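Local coordinates for Lmo2470 protein (Listeria monocytogenes EGD-e, PDB 5HL3), which is a calcium-binding leucine-rich-repeat internalin that interacts with afadin and facilitates crossing of the basement membrane, at residues T273-T281 against D327-E335; M295-I306 against Y336-N345. All blocks are in the same frame, centred on the assembly; numbering follows the deposited sequence.

Interaction 1: residues T273-T281 against D327-E335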
ATOM      1  N   THR A 273      35.513 -17.678   5.397  1.00 17.97           N
ATOM      2  CA  THR A 273      36.883 -17.681   5.905  1.00 18.90           C
ATOM      3  C   THR A 273      37.767 -18.320   4.824  1.00 19.50           C
ATOM      4  O   THR A 273      37.477 -19.435   4.374  1.00 19.90           O
ATOM      5  CB  THR A 273      36.989 -18.447   7.234  1.00 19.47           C
ATOM      6  OG1 THR A 273      36.142 -17.802   8.197  1.00 19.37           O
ATOM      7  CG2 THR A 273      38.431 -18.478   7.734  1.00 20.30           C
ATOM      8  N   ILE A 274      38.797 -17.602   4.376  1.00 19.90           N
ATOM      9  CA  ILE A 274      39.692 -18.098   3.344  1.00 20.65           C
ATOM     10  C   ILE A 274      41.129 -17.878   3.779  1.00 21.83           C
ATOM     11  O   ILE A 274      41.404 -17.177   4.754  1.00 21.84           O
ATOM     12  CB  ILE A 274      39.441 -17.389   1.977  1.00 20.19           C
ATOM     13  CG1 ILE A 274      39.890 -15.918   2.017  1.00 20.13           C
ATOM     14  CG2 ILE A 274      37.985 -17.510   1.573  1.00 19.41           C
ATOM     15  CD1 ILE A 274      39.603 -15.124   0.758  1.00 19.83           C
ATOM     16  N   ASN A 275      42.054 -18.481   3.053  1.00 23.02           N
ATOM     17  CA  ASN A 275      43.471 -18.303   3.347  1.00 24.51           C
ATOM     18  C   ASN A 275      44.041 -17.232   2.459  1.00 24.62           C
ATOM     19  O   ASN A 275      43.577 -17.028   1.344  1.00 24.13           O
ATOM     20  CB  ASN A 275      44.222 -19.614   3.145  1.00 25.98           C
ATOM     21  CG  ASN A 275      43.784 -20.677   4.128  1.00 26.78           C
ATOM     22  OD1 ASN A 275      43.752 -20.447   5.339  1.00 27.54           O
ATOM     23  ND2 ASN A 275      43.410 -21.842   3.611  1.00 27.59           N
ATOM     24  N   GLN A 276      45.035 -16.535   2.979  1.00 25.32           N
ATOM     25  CA  GLN A 276      45.738 -15.495   2.235  1.00 25.93           C
ATOM     26  C   GLN A 276      46.200 -16.082   0.897  1.00 26.24           C
ATOM     27  O   GLN A 276      46.785 -17.166   0.865  1.00 27.02           O
ATOM     28  CB  GLN A 276      46.944 -14.998   3.060  1.00 27.20           C
ATOM     29  CG  GLN A 276      47.485 -13.648   2.622  1.00 28.00           C
ATOM     30  CD  GLN A 276      48.230 -13.681   1.301  1.00 29.02           C
ATOM     31  OE1 GLN A 276      49.038 -14.593   1.032  1.00 30.53           O
ATOM     32  NE2 GLN A 276      48.004 -12.660   0.478  1.00 29.33           N
ATOM     33  N   GLY A 277      45.908 -15.377  -0.197  1.00 25.78           N
ATOM     34  CA  GLY A 277      46.235 -15.855  -1.547  1.00 26.09           C
ATOM     35  C   GLY A 277      45.064 -16.464  -2.298  1.00 25.39           C
ATOM     36  O   GLY A 277      45.141 -16.652  -3.512  1.00 25.96           O
ATOM     37  N   ASP A 278      43.984 -16.777  -1.584  1.00 24.28           N
ATOM     38  CA  ASP A 278      42.783 -17.354  -2.183  1.00 23.64           C
ATOM     39  C   ASP A 278      41.902 -16.285  -2.812  1.00 22.49           C
ATOM     40  O   ASP A 278      41.900 -15.135  -2.388  1.00 22.06           O
ATOM     41  CB  ASP A 278      41.893 -18.034  -1.121  1.00 23.43           C
ATOM     42  CG  ASP A 278      42.495 -19.297  -0.520  1.00 24.55           C
ATOM     43  OD1 ASP A 278      43.482 -19.844  -1.057  1.00 26.04           O
ATOM     44  OD2 ASP A 278      41.939 -19.742   0.524  1.00 24.73           O
ATOM     45  N   THR A 279      41.146 -16.692  -3.821  1.00 21.84           N
ATOM     46  CA  THR A 279      40.064 -15.864  -4.339  1.00 20.91           C
ATOM     47  C   THR A 279      38.814 -16.185  -3.487  1.00 19.89           C
ATOM     48  O   THR A 279      38.877 -16.992  -2.550  1.00 19.91           O
ATOM     49  CB  THR A 279      39.792 -16.134  -5.832  1.00 21.15           C
ATOM     50  OG1 THR A 279      39.453 -17.517  -6.011  1.00 21.45           O
ATOM     51  CG2 THR A 279      40.982 -15.796  -6.662  1.00 22.09           C
ATOM     52  N   CYS A 280      37.687 -15.563  -3.805  1.00 19.03           N
ATOM     53  CA  CYS A 280      36.471 -15.786  -3.055  1.00 18.27           C
ATOM     54  C   CYS A 280      35.307 -15.924  -4.032  1.00 17.63           C
ATOM     55  O   CYS A 280      35.074 -15.046  -4.864  1.00 17.50           O
ATOM     56  CB  CYS A 280      36.256 -14.617  -2.111  1.00 18.03           C
ATOM     57  SG  CYS A 280      34.849 -14.823  -1.010  1.00 17.88           S
ATOM     58  N   THR A 281      34.584 -17.036  -3.925  1.00 17.32           N
ATOM     59  CA  THR A 281      33.488 -17.344  -4.836  1.00 16.99           C
ATOM     60  C   THR A 281      32.177 -17.342  -4.074  1.00 16.26           C
ATOM     61  O   THR A 281      32.107 -17.798  -2.944  1.00 16.23           O
ATOM     62  CB  THR A 281      33.756 -18.698  -5.522  1.00 17.70           C
ATOM     63  OG1 THR A 281      34.958 -18.584  -6.298  1.00 18.46           O
ATOM     64  CG2 THR A 281      32.617 -19.107  -6.405  1.00 17.56           C
ATOM     65  N   ASP A 327      38.454 -11.616  -7.058  1.00 19.57           N
ATOM     66  CA  ASP A 327      39.870 -11.884  -6.858  1.00 20.70           C
ATOM     67  C   ASP A 327      40.413 -11.143  -5.640  1.00 20.85           C
ATOM     68  O   ASP A 327      40.913 -10.021  -5.748  1.00 21.49           O
ATOM     69  CB  ASP A 327      40.679 -11.544  -8.100  1.00 21.82           C
ATOM     70  CG  ASP A 327      42.129 -11.935  -7.968  1.00 23.00           C
ATOM     71  OD1 ASP A 327      42.515 -12.506  -6.927  1.00 22.99           O
ATOM     72  OD2 ASP A 327      42.902 -11.690  -8.915  1.00 24.38           O
ATOM     73  N   THR A 328      40.356 -11.836  -4.504  1.00 20.58           N
ATOM     74  CA  THR A 328      40.879 -11.376  -3.202  1.00 20.69           C
ATOM     75  C   THR A 328      42.298 -11.892  -2.927  1.00 21.84           C
ATOM     76  O   THR A 328      42.789 -11.758  -1.818  1.00 21.92           O
ATOM     77  CB  THR A 328      39.965 -11.905  -2.064  1.00 19.85           C
ATOM     78  OG1 THR A 328      39.724 -13.302  -2.264  1.00 19.67           O
ATOM     79  CG2 THR A 328      38.643 -11.170  -2.028  1.00 19.01           C
ATOM     80  N   SER A 329      42.963 -12.450  -3.936  1.00 22.75           N
ATOM     81  CA  SER A 329      44.235 -13.139  -3.727  1.00 24.02           C
ATOM     82  C   SER A 329      45.411 -12.258  -3.276  1.00 24.95           C
ATOM     83  O   SER A 329      46.361 -12.772  -2.674  1.00 25.87           O
ATOM     84  CB  SER A 329      44.609 -13.930  -4.977  1.00 24.71           C
ATOM     85  OG  SER A 329      44.947 -13.077  -6.053  1.00 25.45           O
ATOM     86  N   ALA A 330      45.347 -10.954  -3.540  1.00 25.14           N
ATOM     87  CA  ALA A 330      46.445 -10.053  -3.147  1.00 26.27           C
ATOM     88  C   ALA A 330      46.255  -9.425  -1.762  1.00 26.17           C
ATOM     89  O   ALA A 330      47.170  -8.775  -1.260  1.00 27.32           O
ATOM     90  CB  ALA A 330      46.650  -8.961  -4.196  1.00 26.81           C
ATOM     91  N   LEU A 331      45.095  -9.636  -1.139  1.00 25.39           N
ATOM     92  CA  LEU A 331      44.804  -9.036   0.178  1.00 25.34           C
ATOM     93  C   LEU A 331      45.577  -9.712   1.297  1.00 25.86           C
ATOM     94  O   LEU A 331      45.808 -10.921   1.261  1.00 26.09           O
ATOM     95  CB  LEU A 331      43.309  -9.116   0.491  1.00 24.33           C
ATOM     96  CG  LEU A 331      42.370  -8.450  -0.515  1.00 24.00           C
ATOM     97  CD1 LEU A 331      40.917  -8.576  -0.105  1.00 22.99           C
ATOM     98  CD2 LEU A 331      42.726  -6.985  -0.698  1.00 24.80           C
ATOM     99  N   SER A 332      45.968  -8.929   2.296  1.00 26.20           N
ATOM    100  CA  SER A 332      46.694  -9.469   3.434  1.00 26.73           C
ATOM    101  C   SER A 332      45.681  -9.991   4.475  1.00 25.57           C
ATOM    102  O   SER A 332      44.469  -9.733   4.361  1.00 24.57           O
ATOM    103  CB  SER A 332      47.592  -8.387   4.036  1.00 27.96           C
ATOM    104  OG  SER A 332      46.805  -7.298   4.480  1.00 28.30           O
ATOM    105  N   PRO A 333      46.157 -10.749   5.481  1.00 25.56           N
ATOM    106  CA  PRO A 333      45.216 -11.271   6.478  1.00 24.83           C
ATOM    107  C   PRO A 333      44.440 -10.166   7.196  1.00 24.42           C
ATOM    108  O   PRO A 333      44.970  -9.081   7.425  1.00 25.16           O
ATOM    109  CB  PRO A 333      46.123 -12.036   7.455  1.00 25.63           C
ATOM    110  CG  PRO A 333      47.315 -12.390   6.638  1.00 26.38           C
ATOM    111  CD  PRO A 333      47.530 -11.211   5.744  1.00 26.57           C
ATOM    112  N   GLY A 334      43.181 -10.435   7.515  1.00 23.32           N
ATOM    113  CA  GLY A 334      42.360  -9.465   8.219  1.00 22.96           C
ATOM    114  C   GLY A 334      40.901  -9.755   7.985  1.00 21.92           C
ATOM    115  O   GLY A 334      40.555 -10.810   7.445  1.00 21.54           O
ATOM    116  N   GLU A 335      40.058  -8.805   8.382  1.00 21.55           N
ATOM    117  CA  GLU A 335      38.618  -8.894   8.205  1.00 20.71           C
ATOM    118  C   GLU A 335      38.206  -7.876   7.155  1.00 20.25           C
ATOM    119  O   GLU A 335      38.566  -6.703   7.253  1.00 20.80           O
ATOM    120  CB  GLU A 335      37.901  -8.559   9.515  1.00 20.97           C
ATOM    121  CG  GLU A 335      38.326  -9.361  10.729  1.00 21.88           C
ATOM    122  CD  GLU A 335      37.952 -10.843  10.687  1.00 21.81           C
ATOM    123  OE1 GLU A 335      37.027 -11.194   9.932  1.00 21.37           O
ATOM    124  OE2 GLU A 335      38.595 -11.618  11.463  1.00 23.14           O
TER
HETATM  125  O   HOH W   1      44.309 -13.100   0.144  1.00 22.90           O

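Interaction 2: residues M295-I306 against Y336-N345. With CA (calcium ion), chain H.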
HETATM    1  N   MSE A 295      16.331  -9.279 -17.827  1.00 14.67           N
HETATM    2  CA  MSE A 295      15.916  -8.201 -16.949  1.00 14.11           C
HETATM    3  C   MSE A 295      16.995  -7.158 -16.754  1.00 14.10           C
HETATM    4  O   MSE A 295      16.719  -6.107 -16.166  1.00 13.85           O
HETATM    5  CB  MSE A 295      15.528  -8.771 -15.581  1.00 13.81           C
HETATM    6  CG  MSE A 295      14.309  -9.707 -15.675  1.00 14.26           C
HETATM    7 SE   MSE A 295      13.868 -10.585 -13.964  1.00 14.70          SE
HETATM    8  CE  MSE A 295      13.243  -9.042 -12.945  1.00 14.08           C
ATOM      9  N   LEU A 296      18.209  -7.392 -17.234  1.00 14.56           N
ATOM     10  CA  LEU A 296      19.278  -6.445 -16.995  1.00 14.74           C
ATOM     11  C   LEU A 296      19.282  -5.303 -17.987  1.00 15.36           C
ATOM     12  O   LEU A 296      19.055  -5.507 -19.181  1.00 15.91           O
ATOM     13  CB  LEU A 296      20.640  -7.143 -17.057  1.00 15.08           C
ATOM     14  CG  LEU A 296      20.874  -8.302 -16.084  1.00 14.64           C
ATOM     15  CD1 LEU A 296      22.239  -8.957 -16.391  1.00 15.18           C
ATOM     16  CD2 LEU A 296      20.751  -7.880 -14.632  1.00 13.98           C
ATOM     17  N   VAL A 297      19.583  -4.111 -17.484  1.00 15.38           N
ATOM     18  CA  VAL A 297      19.771  -2.909 -18.332  1.00 16.12           C
ATOM     19  C   VAL A 297      21.241  -2.627 -18.684  1.00 16.83           C
ATOM     20  O   VAL A 297      21.540  -1.758 -19.510  1.00 17.64           O
ATOM     21  CB  VAL A 297      19.132  -1.641 -17.688  1.00 15.95           C
ATOM     22  CG1 VAL A 297      17.636  -1.806 -17.471  1.00 15.42           C
ATOM     23  CG2 VAL A 297      19.849  -1.236 -16.397  1.00 15.68           C
ATOM     24  N   SER A 298      22.155  -3.315 -17.999  1.00 16.60           N
ATOM     25  CA  SER A 298      23.598  -3.210 -18.263  1.00 17.30           C
ATOM     26  C   SER A 298      24.218  -4.563 -17.887  1.00 17.03           C
ATOM     27  O   SER A 298      23.731  -5.219 -16.989  1.00 16.26           O
ATOM     28  CB  SER A 298      24.214  -2.094 -17.427  1.00 17.41           C
ATOM     29  OG  SER A 298      24.046  -2.335 -16.061  1.00 16.59           O
ATOM     30  N   PRO A 299      25.309  -4.966 -18.580  1.00 17.79           N
ATOM     31  CA  PRO A 299      25.838  -6.325 -18.370  1.00 17.69           C
ATOM     32  C   PRO A 299      26.916  -6.493 -17.308  1.00 17.60           C
ATOM     33  O   PRO A 299      27.151  -7.612 -16.861  1.00 17.60           O
ATOM     34  CB  PRO A 299      26.424  -6.668 -19.750  1.00 18.73           C
ATOM     35  CG  PRO A 299      26.878  -5.340 -20.276  1.00 19.46           C
ATOM     36  CD  PRO A 299      25.793  -4.381 -19.845  1.00 18.87           C
ATOM     37  N   GLU A 300      27.571  -5.415 -16.916  1.00 17.97           N
ATOM     38  CA  GLU A 300      28.746  -5.530 -16.052  1.00 18.21           C
ATOM     39  C   GLU A 300      28.426  -6.020 -14.646  1.00 17.05           C
ATOM     40  O   GLU A 300      27.397  -5.654 -14.070  1.00 16.33           O
ATOM     41  CB  GLU A 300      29.474  -4.191 -15.953  1.00 19.20           C
ATOM     42  CG  GLU A 300      30.095  -3.679 -17.241  1.00 20.81           C
ATOM     43  CD  GLU A 300      29.147  -3.004 -18.222  1.00 21.49           C
ATOM     44  OE1 GLU A 300      27.973  -2.711 -17.877  1.00 21.36           O
ATOM     45  OE2 GLU A 300      29.622  -2.768 -19.377  1.00 23.57           O
ATOM     46  N   VAL A 301      29.321  -6.842 -14.099  1.00 17.01           N
ATOM     47  CA  VAL A 301      29.255  -7.307 -12.732  1.00 16.34           C
ATOM     48  C   VAL A 301      30.575  -6.880 -12.079  1.00 16.78           C
ATOM     49  O   VAL A 301      31.650  -7.257 -12.552  1.00 17.46           O
ATOM     50  CB  VAL A 301      29.110  -8.834 -12.688  1.00 16.14           C
ATOM     51  CG1 VAL A 301      29.130  -9.351 -11.251  1.00 15.59           C
ATOM     52  CG2 VAL A 301      27.877  -9.276 -13.482  1.00 15.91           C
ATOM     53  N   THR A 302      30.490  -6.094 -10.999  1.00 16.46           N
ATOM     54  CA  THR A 302      31.660  -5.511 -10.342  1.00 16.95           C
ATOM     55  C   THR A 302      31.788  -5.994  -8.912  1.00 16.48           C
ATOM     56  O   THR A 302      30.831  -6.420  -8.303  1.00 15.77           O
ATOM     57  CB  THR A 302      31.548  -3.965 -10.339  1.00 17.27           C
ATOM     58  OG1 THR A 302      30.442  -3.551  -9.523  1.00 16.65           O
ATOM     59  CG2 THR A 302      31.411  -3.439 -11.748  1.00 17.84           C
ATOM     60  N   GLY A 303      33.012  -5.949  -8.415  1.00 17.00           N
ATOM     61  CA  GLY A 303      33.327  -6.351  -7.038  1.00 16.75           C
ATOM     62  C   GLY A 303      34.238  -5.334  -6.418  1.00 17.33           C
ATOM     63  O   GLY A 303      35.009  -4.684  -7.113  1.00 18.10           O
ATOM     64  N   GLU A 304      34.163  -5.208  -5.096  1.00 17.32           N
ATOM     65  CA  GLU A 304      34.990  -4.257  -4.382  1.00 18.32           C
ATOM     66  C   GLU A 304      35.077  -4.653  -2.928  1.00 18.20           C
ATOM     67  O   GLU A 304      34.303  -5.488  -2.462  1.00 17.24           O
ATOM     68  CB  GLU A 304      34.399  -2.856  -4.497  1.00 18.85           C
ATOM     69  CG  GLU A 304      33.045  -2.708  -3.823  1.00 18.60           C
ATOM     70  CD  GLU A 304      32.320  -1.423  -4.158  1.00 19.50           C
ATOM     71  OE1 GLU A 304      32.561  -0.843  -5.224  1.00 21.08           O
ATOM     72  OE2 GLU A 304      31.443  -1.023  -3.365  1.00 20.14           O
ATOM     73  N   TYR A 305      36.049  -4.080  -2.222  1.00 19.15           N
ATOM     74  CA  TYR A 305      36.089  -4.213  -0.767  1.00 19.52           C
ATOM     75  C   TYR A 305      36.125  -2.829  -0.158  1.00 20.82           C
ATOM     76  O   TYR A 305      36.656  -1.887  -0.750  1.00 21.02           O
ATOM     77  CB  TYR A 305      37.182  -5.153  -0.261  1.00 19.80           C
ATOM     78  CG  TYR A 305      38.595  -4.654  -0.330  1.00 20.82           C
ATOM     79  CD1 TYR A 305      39.313  -4.671  -1.525  1.00 21.37           C
ATOM     80  CD2 TYR A 305      39.254  -4.243   0.826  1.00 21.42           C
ATOM     81  CE1 TYR A 305      40.639  -4.274  -1.571  1.00 22.51           C
ATOM     82  CE2 TYR A 305      40.577  -3.842   0.791  1.00 22.53           C
ATOM     83  CZ  TYR A 305      41.254  -3.845  -0.410  1.00 23.06           C
ATOM     84  OH  TYR A 305      42.572  -3.442  -0.405  1.00 24.59           O
ATOM     85  N   ILE A 306      35.556  -2.733   1.044  1.00 22.16           N
ATOM     86  CA  ILE A 306      35.221  -1.459   1.671  1.00 24.77           C
ATOM     87  C   ILE A 306      35.974  -1.344   2.949  1.00 26.55           C
ATOM     88  O   ILE A 306      35.676  -2.053   3.905  1.00 27.61           O
ATOM     89  CB  ILE A 306      33.694  -1.365   1.972  1.00 24.97           C
ATOM     90  CG1 ILE A 306      32.837  -1.575   0.696  1.00 25.08           C
ATOM     91  CG2 ILE A 306      33.343  -0.070   2.718  1.00 26.03           C
ATOM     92  CD1 ILE A 306      32.326  -3.001   0.485  1.00 24.50           C
ATOM     93  N   TYR A 336      37.405  -8.313   6.182  1.00 19.28           N
ATOM     94  CA  TYR A 336      37.016  -7.484   5.049  1.00 18.99           C
ATOM     95  C   TYR A 336      35.525  -7.493   4.785  1.00 18.08           C
ATOM     96  O   TYR A 336      34.849  -8.495   5.030  1.00 17.60           O
ATOM     97  CB  TYR A 336      37.724  -7.990   3.788  1.00 19.07           C
ATOM     98  CG  TYR A 336      39.235  -7.882   3.861  1.00 20.06           C
ATOM     99  CD1 TYR A 336      40.007  -8.880   4.442  1.00 20.48           C
ATOM    100  CD2 TYR A 336      39.901  -6.777   3.309  1.00 20.73           C
ATOM    101  CE1 TYR A 336      41.385  -8.777   4.507  1.00 21.47           C
ATOM    102  CE2 TYR A 336      41.271  -6.666   3.365  1.00 21.75           C
ATOM    103  CZ  TYR A 336      42.018  -7.659   3.963  1.00 22.05           C
ATOM    104  OH  TYR A 336      43.388  -7.517   4.015  1.00 23.22           O
ATOM    105  N   LYS A 337      35.022  -6.364   4.286  1.00 18.00           N
ATOM    106  CA  LYS A 337      33.629  -6.216   3.829  1.00 17.43           C
ATOM    107  C   LYS A 337      33.672  -6.200   2.301  1.00 16.80           C
ATOM    108  O   LYS A 337      34.268  -5.287   1.717  1.00 17.17           O
ATOM    109  CB  LYS A 337      33.036  -4.919   4.318  1.00 18.42           C
ATOM    110  CG  LYS A 337      32.898  -4.815   5.823  1.00 19.77           C
ATOM    111  CD  LYS A 337      31.987  -3.659   6.233  1.00 21.11           C
ATOM    112  CE  LYS A 337      32.600  -2.299   5.927  1.00 22.75           C
ATOM    113  NZ  LYS A 337      33.961  -2.081   6.452  1.00 24.19           N
ATOM    114  N   LEU A 338      33.089  -7.217   1.681  0.70 16.00           N
ATOM    115  CA  LEU A 338      33.048  -7.358   0.211  0.70 15.78           C
ATOM    116  C   LEU A 338      31.665  -7.000  -0.323  0.70 15.18           C
ATOM    117  O   LEU A 338      30.663  -7.143   0.369  0.70 14.74           O
ATOM    118  CB  LEU A 338      33.408  -8.785  -0.232  0.70 15.75           C
ATOM    119  CG  LEU A 338      34.895  -9.073  -0.465  0.70 16.48           C
ATOM    120  CD1 LEU A 338      35.753  -8.767   0.746  0.70 16.97           C
ATOM    121  CD2 LEU A 338      35.149 -10.500  -0.957  0.70 16.54           C
ATOM    122  N   ASP A 339      31.639  -6.540  -1.571  1.00 15.23           N
ATOM    123  CA  ASP A 339      30.403  -6.179  -2.284  1.00 14.97           C
ATOM    124  C   ASP A 339      30.512  -6.613  -3.719  1.00 14.82           C
ATOM    125  O   ASP A 339      31.556  -6.400  -4.340  1.00 15.39           O
ATOM    126  CB  ASP A 339      30.174  -4.677  -2.235  1.00 15.72           C
ATOM    127  CG  ASP A 339      29.124  -4.204  -3.216  1.00 16.17           C
ATOM    128  OD1 ASP A 339      29.285  -4.321  -4.453  1.00 17.03           O
ATOM    129  OD2 ASP A 339      28.169  -3.627  -2.763  1.00 16.81           O
ATOM    130  N   VAL A 340      29.476  -7.285  -4.225  1.00 14.32           N
ATOM    131  CA  VAL A 340      29.323  -7.533  -5.657  1.00 14.40           C
ATOM    132  C   VAL A 340      28.052  -6.807  -6.089  1.00 14.05           C
ATOM    133  O   VAL A 340      26.988  -6.943  -5.463  1.00 13.55           O
ATOM    134  CB  VAL A 340      29.237  -9.031  -5.994  1.00 14.29           C
ATOM    135  CG1 VAL A 340      28.662  -9.289  -7.389  1.00 14.31           C
ATOM    136  CG2 VAL A 340      30.609  -9.642  -5.945  1.00 14.84           C
ATOM    137  N   SER A 341      28.185  -6.037  -7.155  1.00 14.41           N
ATOM    138  CA  SER A 341      27.077  -5.243  -7.681  1.00 14.23           C
ATOM    139  C   SER A 341      26.893  -5.506  -9.167  1.00 14.44           C
ATOM    140  O   SER A 341      27.864  -5.743  -9.892  1.00 14.98           O
ATOM    141  CB  SER A 341      27.317  -3.763  -7.416  1.00 14.63           C
ATOM    142  OG  SER A 341      27.172  -3.466  -6.012  1.00 14.43           O
ATOM    143  N   TYR A 342      25.647  -5.433  -9.621  1.00 14.10           N
ATOM    144  CA  TYR A 342      25.333  -5.596 -11.028  1.00 14.36           C
ATOM    145  C   TYR A 342      24.067  -4.790 -11.337  1.00 14.16           C
ATOM    146  O   TYR A 342      23.429  -4.199 -10.452  1.00 13.82           O
ATOM    147  CB  TYR A 342      25.197  -7.082 -11.385  1.00 14.21           C
ATOM    148  CG  TYR A 342      24.000  -7.754 -10.791  1.00 13.57           C
ATOM    149  CD1 TYR A 342      24.045  -8.351  -9.509  1.00 13.21           C
ATOM    150  CD2 TYR A 342      22.778  -7.756 -11.475  1.00 13.41           C
ATOM    151  CE1 TYR A 342      22.930  -8.947  -8.982  1.00 12.74           C
ATOM    152  CE2 TYR A 342      21.675  -8.363 -10.941  1.00 12.93           C
ATOM    153  CZ  TYR A 342      21.735  -8.927  -9.681  1.00 12.60           C
ATOM    154  OH  TYR A 342      20.621  -9.511  -9.133  1.00 12.23           O
ATOM    155  N   ASN A 343      23.707  -4.780 -12.622  1.00 14.46           N
ATOM    156  CA  ASN A 343      22.543  -3.990 -13.093  1.00 14.41           C
ATOM    157  C   ASN A 343      22.680  -2.527 -12.710  1.00 14.70           C
ATOM    158  O   ASN A 343      21.717  -1.849 -12.390  1.00 14.49           O
ATOM    159  CB  ASN A 343      21.178  -4.572 -12.625  1.00 13.72           C
ATOM    160  CG  ASN A 343      20.072  -4.236 -13.582  1.00 13.82           C
ATOM    161  OD1 ASN A 343      20.318  -4.214 -14.769  1.00 14.34           O
ATOM    162  ND2 ASN A 343      18.872  -3.941 -13.081  1.00 13.42           N
ATOM    163  N   HIS A 344      23.905  -2.020 -12.757  1.00 15.29           N
ATOM    164  CA  HIS A 344      24.111  -0.615 -12.491  1.00 15.77           C
ATOM    165  C   HIS A 344      23.356   0.235 -13.523  1.00 16.31           C
ATOM    166  O   HIS A 344      23.488   0.025 -14.736  1.00 16.90           O
ATOM    167  CB  HIS A 344      25.586  -0.240 -12.637  1.00 16.54           C
ATOM    168  CG  HIS A 344      26.494  -0.891 -11.647  1.00 16.36           C
ATOM    169  ND1 HIS A 344      26.757  -0.344 -10.416  1.00 16.43           N
ATOM    170  CD2 HIS A 344      27.266  -1.997 -11.744  1.00 16.42           C
ATOM    171  CE1 HIS A 344      27.648  -1.087  -9.786  1.00 16.35           C
ATOM    172  NE2 HIS A 344      27.966  -2.104 -10.572  1.00 16.32           N
ATOM    173  N   ASN A 345      22.581   1.180 -13.026  1.00 16.58           N
ATOM    174  CA  ASN A 345      21.847   2.113 -13.875  1.00 17.53           C
ATOM    175  C   ASN A 345      22.174   3.496 -13.365  1.00 18.94           C
ATOM    176  O   ASN A 345      21.545   4.020 -12.437  1.00 18.69           O
ATOM    177  CB  ASN A 345      20.350   1.843 -13.852  1.00 16.76           C
ATOM    178  CG  ASN A 345      19.616   2.609 -14.937  1.00 17.23           C
ATOM    179  OD1 ASN A 345      20.057   3.678 -15.350  1.00 18.02           O
ATOM    180  ND2 ASN A 345      18.511   2.071 -15.401  1.00 16.77           N
TER
HETATM  181 CA    CA H 407      26.461  -2.967  -1.037  1.00 20.20          CA
HETATM  182  O   HOH W   2      24.701  -6.440 -14.743  1.00 12.91           O
HETATM  183  O   HOH W   3      26.050  -3.258 -14.466  1.00 16.92           O
HETATM  184  O   HOH W   4      30.901  -3.699  -6.624  1.00 21.41           O
HETATM  185  O   HOH W   5      36.979  -4.230   4.307  1.00 30.74           O
HETATM  186  O   HOH W   6      24.117  -3.730  -0.721  1.00 20.49           O
HETATM  187  O   HOH W   7      26.088  -0.872  -1.917  1.00 32.20           O
HETATM  188  O   HOH W   8      28.448  -1.928  -0.099  1.00 28.74           O
HETATM  189  O   HOH W   9      25.779  -1.899   1.012  1.00 29.21           O

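Interaction 1: residues T273-T281 against D327-E335
Gln-276 reaches over to the carbonyl of Leu-331 where two connections meet at one end of the C-terminal beta domain. The first is a type II beta turn, Asn-275 to Asp-278, joining strands 265-274 and 280-283; the second contains an Asx turn at Asp-327 and a type I beta turn from Thr-328 to Leu-331. The Gln-276 chain leaves with CG anti to the backbone N (chi1 -162°) and then bends at chi2, which brings its amide down onto the second connection. NE2 gives a nearly straight bond to Leu-331 O, 2.9 Å, with the acceptor close to the amide plane but the donor well above the carbonyl plane. Along the way Gln-276 CG rides against Pro-333 CD at 4.0 Å. Beside the Gln-276 bond, one water takes the N-H of Gly-277 and donates to both Thr-328 O and Leu-331 O, so three backbone polar groups are joined through a single site.

Thr-328 holds the other flank. Its OG1 sits between its own backbone N and carbonyl carbon (chi1 48°), and from there it donates to Asp-278 O at 2.8 Å. Ile-274 CD1 touches Thr-328 OG1 at 3.5 Å, and Cys-280 CB approaches the same hydroxyl; strand 350-360 backs this layer, with Ile-360 on Ile-274 and Trp-356 on Cys-280. On the outer side, Thr-279 CG2 rests 3.6 Å from Asp-327 OD1. That carboxylate oxygen is gripped twice by Ser-329: the backbone N comes from the anti side, somewhat out of the carboxylate plane, at 3.0 Å, and OG meets the syn lone pair at 2.6 Å.

Interaction 2: residues M295-I306 against Y336-N345
Strand 301-306 pairs antiparallel with strand 336-342 inside the mixed sheet of the C-terminal domain, Thr-302 facing Ser-341 and Glu-304 facing Asp-339 as hydrogen-bonded pairs. The tight side is the face carrying Val-301, Tyr-305, Leu-338, Val-340 and Tyr-342. Val-301 CG1 meets Val-340 CG1 at 3.9 Å, and Tyr-287 of helix 285-292 packs on Val-301 and Tyr-342. Farther along, the Tyr-336 ring turns its edge toward the face of Tyr-305 in an offset edge-to-face pair, planes at 72°.

The opposite face is mostly polar and carries ordered waters. Glu-304 and Asp-339 run side by side, OE2 and OD1 4.1 Å apart; this like-charge approach is probably eased by the calcium on Asp-339 OD2 and by Gln-312, which bonds Glu-304 OE1. Ser-353 and Asp-355 also bind that calcium, and four waters bring the ligands to seven. Thr-302 OG1 and His-344 NE2 share a 3.1 Å hydrogen bond, OG1 in the ring plane. At the corner, two waters link Glu-300 O to Asn-343 N and His-344 N, while Ser-298 OG donates to His-344 O at 2.8 Å. With CG anti to its backbone N (chi1 -152°), Asn-343 presents OD1 to Val-297 N at 2.8 Å, in the carbonyl plane.

How the interactions relate
The connection leading into strand 334-345 makes interaction 1, and the strand then pairs with 301-306 in interaction 2, the centres of the two contacts about 19 Å apart. The two share one apolar layer. Leu-331 CD2 packs on Tyr-305 CZ at 3.5 Å, and Leu-331 CB lies 3.9 Å from Tyr-336 OH, whose hydrogen bond goes to Ser-332 O. Thr-328 adds to it, CG2 meeting Leu-338 CD2 at 3.7 Å while its hydroxyl serves the turn. The calcium belongs to interaction 2 through Asp-339; the Thr-328 side chain is about 11 Å from that of Asp-339, and interaction 1 takes no direct part in the calcium site.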